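Local coordinates for PF14_0633 protein (Plasmodium falciparum, PDB 3IGM) that binds its cognate DNA through an AP2 domain as a domain-swapped dimer and probably acts as a sequence-specific transcription factor in the nucleus, at residues 11-14 against 19-22; 21-24 against 29-32. One frame throughout, in Å; residues are numbered along the deposited sequence.

Contact 1 of 2, residues 11-14 against 19-22. With nucleotides of chain C.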
loop_
_atom_site.group_PDB
_atom_site.type_symbol
_atom_site.label_atom_id
_atom_site.label_comp_id
_atom_site.label_asym_id
_atom_site.label_seq_id
_atom_site.Cartn_x
_atom_site.Cartn_y
_atom_site.Cartn_z
ATOM N N VAL A 11 -18.006 -6.768 -0.612
ATOM C CA VAL A 11 -16.637 -6.467 -0.211
ATOM C C VAL A 11 -15.872 -5.844 -1.366
ATOM O O VAL A 11 -15.762 -6.442 -2.439
ATOM C CB VAL A 11 -15.873 -7.738 0.289
ATOM C CG1 VAL A 11 -14.424 -7.408 0.623
ATOM C CG2 VAL A 11 -16.589 -8.376 1.492
ATOM N N SER A 12 -15.326 -4.651 -1.151
ATOM C CA SER A 12 -14.588 -3.968 -2.226
ATOM C C SER A 12 -13.382 -3.195 -1.742
ATOM O O SER A 12 -13.371 -2.650 -0.629
ATOM C CB SER A 12 -15.501 -3.052 -3.053
ATOM O OG SER A 12 -16.275 -2.193 -2.236
ATOM N N TRP A 13 -12.368 -3.167 -2.604
ATOM C CA TRP A 13 -11.152 -2.426 -2.377
ATOM C C TRP A 13 -11.352 -0.910 -2.603
ATOM O O TRP A 13 -11.746 -0.473 -3.684
ATOM C CB TRP A 13 -10.058 -2.973 -3.295
ATOM C CG TRP A 13 -8.695 -2.398 -3.051
ATOM C CD1 TRP A 13 -8.007 -1.541 -3.872
ATOM C CD2 TRP A 13 -7.838 -2.647 -1.924
ATOM N NE1 TRP A 13 -6.785 -1.241 -3.328
ATOM C CE2 TRP A 13 -6.649 -1.905 -2.135
ATOM C CE3 TRP A 13 -7.958 -3.421 -0.757
ATOM C CZ2 TRP A 13 -5.587 -1.914 -1.222
ATOM C CZ3 TRP A 13 -6.905 -3.430 0.151
ATOM C CH2 TRP A 13 -5.731 -2.682 -0.089
ATOM N N ASN A 14 -11.078 -0.128 -1.563
ATOM C CA ASN A 14 -11.074 1.332 -1.634
ATOM C C ASN A 14 -9.635 1.776 -1.888
ATOM O O ASN A 14 -8.775 1.638 -1.020
ATOM C CB ASN A 14 -11.641 1.915 -0.328
ATOM C CG ASN A 14 -11.794 3.427 -0.364
ATOM O OD1 ASN A 14 -10.813 4.153 -0.510
ATOM N ND2 ASN A 14 -13.032 3.910 -0.187
ATOM N N ALA A 19 -7.672 -0.163 1.537
ATOM C CA ALA A 19 -8.406 -1.041 2.455
ATOM C C ALA A 19 -9.622 -1.632 1.757
ATOM O O ALA A 19 -10.184 -1.018 0.830
ATOM C CB ALA A 19 -8.855 -0.264 3.691
ATOM N N TRP A 20 -10.016 -2.822 2.214
ATOM C CA TRP A 20 -11.280 -3.442 1.865
ATOM C C TRP A 20 -12.349 -2.862 2.763
ATOM O O TRP A 20 -12.165 -2.805 3.984
ATOM C CB TRP A 20 -11.238 -4.959 2.131
ATOM C CG TRP A 20 -10.152 -5.691 1.412
ATOM C CD1 TRP A 20 -8.944 -6.070 1.916
ATOM C CD2 TRP A 20 -10.181 -6.130 0.047
ATOM N NE1 TRP A 20 -8.212 -6.721 0.942
ATOM C CE2 TRP A 20 -8.951 -6.768 -0.213
ATOM C CE3 TRP A 20 -11.132 -6.041 -0.983
ATOM C CZ2 TRP A 20 -8.640 -7.323 -1.468
ATOM C CZ3 TRP A 20 -10.817 -6.590 -2.235
ATOM C CH2 TRP A 20 -9.585 -7.225 -2.458
ATOM N N LEU A 21 -13.465 -2.428 2.179
ATOM C CA LEU A 21 -14.630 -2.133 2.994
ATOM C C LEU A 21 -15.716 -3.163 2.734
ATOM O O LEU A 21 -15.970 -3.552 1.597
ATOM C CB LEU A 21 -15.167 -0.705 2.818
ATOM C CG LEU A 21 -14.298 0.555 2.766
ATOM C CD1 LEU A 21 -15.131 1.789 3.086
ATOM C CD2 LEU A 21 -13.051 0.524 3.600
ATOM N N ALA A 22 -16.310 -3.631 3.819
ATOM C CA ALA A 22 -17.455 -4.517 3.769
ATOM C C ALA A 22 -18.680 -3.639 3.958
ATOM O O ALA A 22 -18.842 -2.967 4.997
ATOM C CB ALA A 22 -17.350 -5.578 4.880
ATOM P P DC C 3 -14.878 -3.001 -7.359
ATOM O OP1 DC C 3 -14.103 -3.006 -8.620
ATOM O OP2 DC C 3 -14.584 -4.043 -6.338
ATOM O "O5'" DC C 3 -14.740 -1.551 -6.665
ATOM C "C5'" DC C 3 -14.485 -0.403 -7.464
ATOM C "C4'" DC C 3 -14.822 0.920 -6.792
ATOM O "O4'" DC C 3 -16.153 0.964 -6.214
ATOM C "C3'" DC C 3 -13.865 1.392 -5.702
ATOM O "O3'" DC C 3 -13.447 2.647 -6.144
ATOM C "C2'" DC C 3 -14.752 1.589 -4.483
ATOM C "C1'" DC C 3 -16.068 1.927 -5.188
ATOM N N1 DC C 3 -17.262 1.887 -4.289
ATOM C C2 DC C 3 -18.198 2.936 -4.323
ATOM O O2 DC C 3 -18.034 3.880 -5.099
ATOM N N3 DC C 3 -19.271 2.885 -3.496
ATOM C C4 DC C 3 -19.415 1.849 -2.665
ATOM N N4 DC C 3 -20.474 1.838 -1.861
ATOM C C5 DC C 3 -18.483 0.773 -2.622
ATOM C C6 DC C 3 -17.426 0.829 -3.438
ATOM P P DT C 5 -12.795 10.164 -6.549
ATOM O OP1 DT C 5 -12.909 11.069 -7.716
ATOM O OP2 DT C 5 -11.451 9.804 -6.036
ATOM O "O5'" DT C 5 -13.683 10.761 -5.347
ATOM C "C5'" DT C 5 -15.019 11.226 -5.579
ATOM C "C4'" DT C 5 -15.708 11.567 -4.268
ATOM O "O4'" DT C 5 -15.746 10.388 -3.441
ATOM C "C3'" DT C 5 -15.005 12.605 -3.404
ATOM O "O3'" DT C 5 -15.682 13.853 -3.543
ATOM C "C2'" DT C 5 -15.078 12.069 -1.971
ATOM C "C1'" DT C 5 -15.879 10.784 -2.094
ATOM N N1 DT C 5 -15.466 9.573 -1.297
ATOM C C2 DT C 5 -16.337 9.071 -0.350
ATOM O O2 DT C 5 -17.409 9.583 -0.095
ATOM N N3 DT C 5 -15.914 7.934 0.307
ATOM C C4 DT C 5 -14.716 7.271 0.117
ATOM O O4 DT C 5 -14.437 6.269 0.770
ATOM C C5 DT C 5 -13.837 7.845 -0.885
ATOM C C7 DT C 5 -12.500 7.221 -1.189
ATOM C C6 DT C 5 -14.252 8.948 -1.540
ATOM P P DA C 4 -11.988 3.254 -5.986
ATOM O OP1 DA C 4 -11.191 2.776 -7.133
ATOM O OP2 DA C 4 -11.451 3.123 -4.613
ATOM O "O5'" DA C 4 -12.402 4.788 -6.199
ATOM C "C5'" DA C 4 -13.384 5.138 -7.205
ATOM C "C4'" DA C 4 -14.006 6.514 -7.010
ATOM O "O4'" DA C 4 -15.179 6.461 -6.162
ATOM C "C3'" DA C 4 -13.145 7.581 -6.366
ATOM O "O3'" DA C 4 -13.561 8.819 -6.928
ATOM C "C2'" DA C 4 -13.486 7.472 -4.876
ATOM C "C1'" DA C 4 -14.978 7.162 -4.939
ATOM N N9 DA C 4 -15.484 6.284 -3.890
ATOM C C8 DA C 4 -14.940 5.074 -3.527
ATOM N N7 DA C 4 -15.602 4.468 -2.574
ATOM C C5 DA C 4 -16.663 5.313 -2.285
ATOM C C6 DA C 4 -17.728 5.225 -1.361
ATOM N N6 DA C 4 -17.896 4.191 -0.519
ATOM N N1 DA C 4 -18.626 6.237 -1.324
ATOM C C2 DA C 4 -18.456 7.279 -2.167
ATOM N N3 DA C 4 -17.498 7.469 -3.076
ATOM C C4 DA C 4 -16.617 6.442 -3.097
#
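Trp13 and Trp20 meet on one face of the first hairpin of the DNA-binding three-stranded sheet of an AP2 domain, while Asn14 and Ser12 on the other face turn to the bases. The two indoles form a T-shaped pair: CE3 of Trp13 stands over the centre of the Trp20 ring, 3.5 Å from CE2 of Trp20, with the planes at 67°. Trp13 adds a CH-pi contact, its CB lying over the six-membered ring of Trp20. Its CG is anti to the backbone N (chi1 -173°), which lays the indole back across the neighbouring strand, one face over the amide N of Ala19. Beside this pair, CG1 of Val11 touches CE3 of Trp20 at 3.9 Å. The second subunit closes over the same face: Lys44 of that subunit takes the NE1 hydrogen bond of Trp20 through its carbonyl and makes a cation-pi contact with Trp13. Between the strands, Ser12 and Leu21 exchange two backbone hydrogen bonds. On the DNA face OG of Ser12 lies 3.4 Å from C6 of DC3 of chain C. The amide of Asn14, its OD1 occupied by the backbone N of Met17, donates a bent bond (139° at the hydrogen) from ND2 to O4 of DT5 of chain C at 2.9 Å.

Contact 2 of 2, residues 21-24 against 29-32. With nucleotides of chain B; nucleotides of chain C.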
loop_
_atom_site.group_PDB
_atom_site.type_symbol
_atom_site.label_atom_id
_atom_site.label_comp_id
_atom_site.label_asym_id
_atom_site.label_seq_id
_atom_site.Cartn_x
_atom_site.Cartn_y
_atom_site.Cartn_z
ATOM N N LEU A 21 -13.465 -2.428 2.179
ATOM C CA LEU A 21 -14.630 -2.133 2.994
ATOM C C LEU A 21 -15.716 -3.163 2.734
ATOM O O LEU A 21 -15.970 -3.552 1.597
ATOM C CB LEU A 21 -15.167 -0.705 2.818
ATOM C CG LEU A 21 -14.298 0.555 2.766
ATOM C CD1 LEU A 21 -15.131 1.789 3.086
ATOM C CD2 LEU A 21 -13.051 0.524 3.600
ATOM N N ALA A 22 -16.310 -3.631 3.819
ATOM C CA ALA A 22 -17.455 -4.517 3.769
ATOM C C ALA A 22 -18.680 -3.639 3.958
ATOM O O ALA A 22 -18.842 -2.967 4.997
ATOM C CB ALA A 22 -17.350 -5.578 4.880
ATOM N N PHE A 23 -19.510 -3.613 2.927
ATOM C CA PHE A 23 -20.735 -2.831 2.897
ATOM C C PHE A 23 -21.885 -3.755 3.221
ATOM O O PHE A 23 -21.973 -4.848 2.681
ATOM C CB PHE A 23 -20.928 -2.172 1.519
ATOM C CG PHE A 23 -20.014 -0.998 1.289
ATOM C CD1 PHE A 23 -20.447 0.301 1.569
ATOM C CD2 PHE A 23 -18.711 -1.194 0.840
ATOM C CE1 PHE A 23 -19.606 1.387 1.394
ATOM C CE2 PHE A 23 -17.848 -0.111 0.663
ATOM C CZ PHE A 23 -18.299 1.189 0.936
ATOM N N PHE A 24 -22.755 -3.321 4.122
ATOM C CA PHE A 24 -23.832 -4.175 4.618
ATOM C C PHE A 24 -25.048 -3.320 4.927
ATOM O O PHE A 24 -24.926 -2.123 5.201
ATOM C CB PHE A 24 -23.385 -4.963 5.879
ATOM C CG PHE A 24 -22.999 -4.088 7.061
ATOM C CD1 PHE A 24 -23.882 -3.891 8.126
ATOM C CD2 PHE A 24 -21.757 -3.479 7.118
ATOM C CE1 PHE A 24 -23.522 -3.087 9.221
ATOM C CE2 PHE A 24 -21.391 -2.672 8.201
ATOM C CZ PHE A 24 -22.268 -2.479 9.253
ATOM N N SER A 29 -30.544 1.148 6.431
ATOM C CA SER A 29 -29.323 1.963 6.367
ATOM C C SER A 29 -28.089 1.211 5.858
ATOM O O SER A 29 -27.661 0.223 6.466
ATOM C CB SER A 29 -29.025 2.589 7.743
ATOM O OG SER A 29 -30.177 3.202 8.307
ATOM N N ARG A 30 -27.523 1.690 4.750
ATOM C CA ARG A 30 -26.288 1.136 4.202
ATOM C C ARG A 30 -25.058 1.658 4.952
ATOM O O ARG A 30 -24.887 2.871 5.158
ATOM C CB ARG A 30 -26.151 1.422 2.703
ATOM C CG ARG A 30 -25.108 0.532 2.024
ATOM C CD ARG A 30 -25.006 0.864 0.555
ATOM N NE ARG A 30 -24.223 -0.118 -0.193
ATOM C CZ ARG A 30 -23.614 0.136 -1.352
ATOM N NH1 ARG A 30 -23.674 1.353 -1.905
ATOM N NH2 ARG A 30 -22.930 -0.826 -1.957
ATOM N N ARG A 31 -24.206 0.721 5.347
ATOM C CA ARG A 31 -23.085 1.007 6.239
ATOM C C ARG A 31 -21.848 0.305 5.736
ATOM O O ARG A 31 -21.932 -0.546 4.858
ATOM C CB ARG A 31 -23.418 0.560 7.674
ATOM C CG ARG A 31 -24.591 1.315 8.303
ATOM C CD ARG A 31 -24.856 0.894 9.743
ATOM N NE ARG A 31 -23.861 1.444 10.657
ATOM C CZ ARG A 31 -23.790 1.170 11.961
ATOM N NH1 ARG A 31 -24.655 0.325 12.524
ATOM N NH2 ARG A 31 -22.843 1.743 12.704
ATOM N N SER A 32 -20.691 0.674 6.273
ATOM C CA SER A 32 -19.442 0.022 5.884
ATOM C C SER A 32 -18.501 -0.204 7.058
ATOM O O SER A 32 -18.491 0.560 8.022
ATOM C CB SER A 32 -18.737 0.810 4.773
ATOM O OG SER A 32 -18.192 2.021 5.263
ATOM P P DA B 4 -21.336 3.878 9.035
ATOM O OP1 DA B 4 -22.311 3.789 10.145
ATOM O OP2 DA B 4 -21.093 2.755 8.104
ATOM O "O5'" DA B 4 -21.742 5.136 8.138
ATOM C "C5'" DA B 4 -21.753 6.469 8.691
ATOM C "C4'" DA B 4 -22.313 7.414 7.640
ATOM O "O4'" DA B 4 -21.362 7.550 6.559
ATOM C "C3'" DA B 4 -23.598 6.944 6.970
ATOM O "O3'" DA B 4 -24.394 8.100 6.729
ATOM C "C2'" DA B 4 -23.145 6.239 5.684
ATOM C "C1'" DA B 4 -21.841 6.967 5.352
ATOM N N9 DA B 4 -20.758 6.145 4.801
ATOM C C8 DA B 4 -20.469 4.833 5.062
ATOM N N7 DA B 4 -19.418 4.380 4.409
ATOM C C5 DA B 4 -18.970 5.477 3.677
ATOM C C6 DA B 4 -17.905 5.678 2.770
ATOM N N6 DA B 4 -17.013 4.727 2.440
ATOM N N1 DA B 4 -17.769 6.917 2.208
ATOM C C2 DA B 4 -18.630 7.886 2.524
ATOM N N3 DA B 4 -19.672 7.810 3.353
ATOM C C4 DA B 4 -19.793 6.576 3.905
ATOM P P DC C 3 -14.878 -3.001 -7.359
ATOM O OP1 DC C 3 -14.103 -3.006 -8.620
ATOM O OP2 DC C 3 -14.584 -4.043 -6.338
ATOM O "O5'" DC C 3 -14.740 -1.551 -6.665
ATOM C "C5'" DC C 3 -14.485 -0.403 -7.464
ATOM C "C4'" DC C 3 -14.822 0.920 -6.792
ATOM O "O4'" DC C 3 -16.153 0.964 -6.214
ATOM C "C3'" DC C 3 -13.865 1.392 -5.702
ATOM O "O3'" DC C 3 -13.447 2.647 -6.144
ATOM C "C2'" DC C 3 -14.752 1.589 -4.483
ATOM C "C1'" DC C 3 -16.068 1.927 -5.188
ATOM N N1 DC C 3 -17.262 1.887 -4.289
ATOM C C2 DC C 3 -18.198 2.936 -4.323
ATOM O O2 DC C 3 -18.034 3.880 -5.099
ATOM N N3 DC C 3 -19.271 2.885 -3.496
ATOM C C4 DC C 3 -19.415 1.849 -2.665
ATOM N N4 DC C 3 -20.474 1.838 -1.861
ATOM C C5 DC C 3 -18.483 0.773 -2.622
ATOM C C6 DC C 3 -17.426 0.829 -3.438
ATOM P P DG C 2 -20.841 -5.140 -4.254
ATOM O OP1 DG C 2 -20.483 -6.575 -4.225
ATOM O OP2 DG C 2 -20.851 -4.322 -3.016
ATOM O "O5'" DG C 2 -19.843 -4.406 -5.264
ATOM C "C5'" DG C 2 -19.666 -4.788 -6.656
ATOM C "C4'" DG C 2 -18.772 -3.761 -7.365
ATOM O "O4'" DG C 2 -19.443 -2.476 -7.364
ATOM C "C3'" DG C 2 -17.410 -3.470 -6.730
ATOM O "O3'" DG C 2 -16.435 -3.127 -7.724
ATOM C "C2'" DG C 2 -17.692 -2.290 -5.795
ATOM C "C1'" DG C 2 -18.743 -1.522 -6.582
ATOM N N9 DG C 2 -19.777 -0.855 -5.805
ATOM C C8 DG C 2 -20.453 -1.301 -4.696
ATOM N N7 DG C 2 -21.356 -0.458 -4.261
ATOM C C5 DG C 2 -21.268 0.609 -5.145
ATOM C C6 DG C 2 -21.990 1.821 -5.201
ATOM O O6 DG C 2 -22.879 2.212 -4.443
ATOM N N1 DG C 2 -21.578 2.626 -6.258
ATOM C C2 DG C 2 -20.602 2.299 -7.171
ATOM N N2 DG C 2 -20.338 3.193 -8.144
ATOM N N3 DG C 2 -19.924 1.163 -7.138
ATOM C C4 DG C 2 -20.309 0.374 -6.103
#
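Phe23 and Ser32 face each other as a non-hydrogen-bonded pair on the DNA side of the AP2 sheet, with CB of Ser32 over one face of the Phe23 ring, 3.8 Å from its centroid. The amino N4 of DC3 of chain C lies over the opposite face, so the phenyl is sandwiched between strand and base. Arg30 reaches past CD1 of Phe23 and reads DG2 of chain C with a fork of two nearly straight bonds: NH1 to O6 and NH2 to N7, each 2.8 Å, the classic arginine-guanine pairing. Ser32 grips DA4 of chain B twice, OG donating to N7 at 2.8 Å and the backbone N to phosphate oxygen OP2 at 2.8 Å. Arg31 holds the other non-bridging oxygen, OP1, through NE at 2.9 Å; the chain bends at chi3 (75°), and NH1 forms a salt bridge with Asp26, which probably steadies the guanidinium. Behind these groups, Phe24 and Arg31 exchange two backbone hydrogen bonds, and CB of Arg31 covers a face of the Phe24 ring. That ring meets Phe54 of the second subunit edge-to-face. Strand 19-26 is the central strand, flanked by 11-14 and 29-35, with helix 40-57 of the second subunit packed on the sheet's far face.

Both contacts belong to one antiparallel sheet and share strand 19-26, with Leu21 and Ala22 common to the two; their centres lie 10 Å apart. Contact 1 is the more buried: the second subunit, with its swapped helix, covers its aromatic face and DNA approaches the other. Contact 2 is only partly buried and lies farther from the chain's centre; it adds charged arginine contacts to guanine and phosphate, whereas contact 1 touches the DNA with uncharged side chains. The principle is a division of labour: one face mainly packs against the second subunit and the other mainly meets the bases, with Arg31 reaching from the first to a phosphate. The contacts touch where OG of Ser12 packs against CE2 of Phe23.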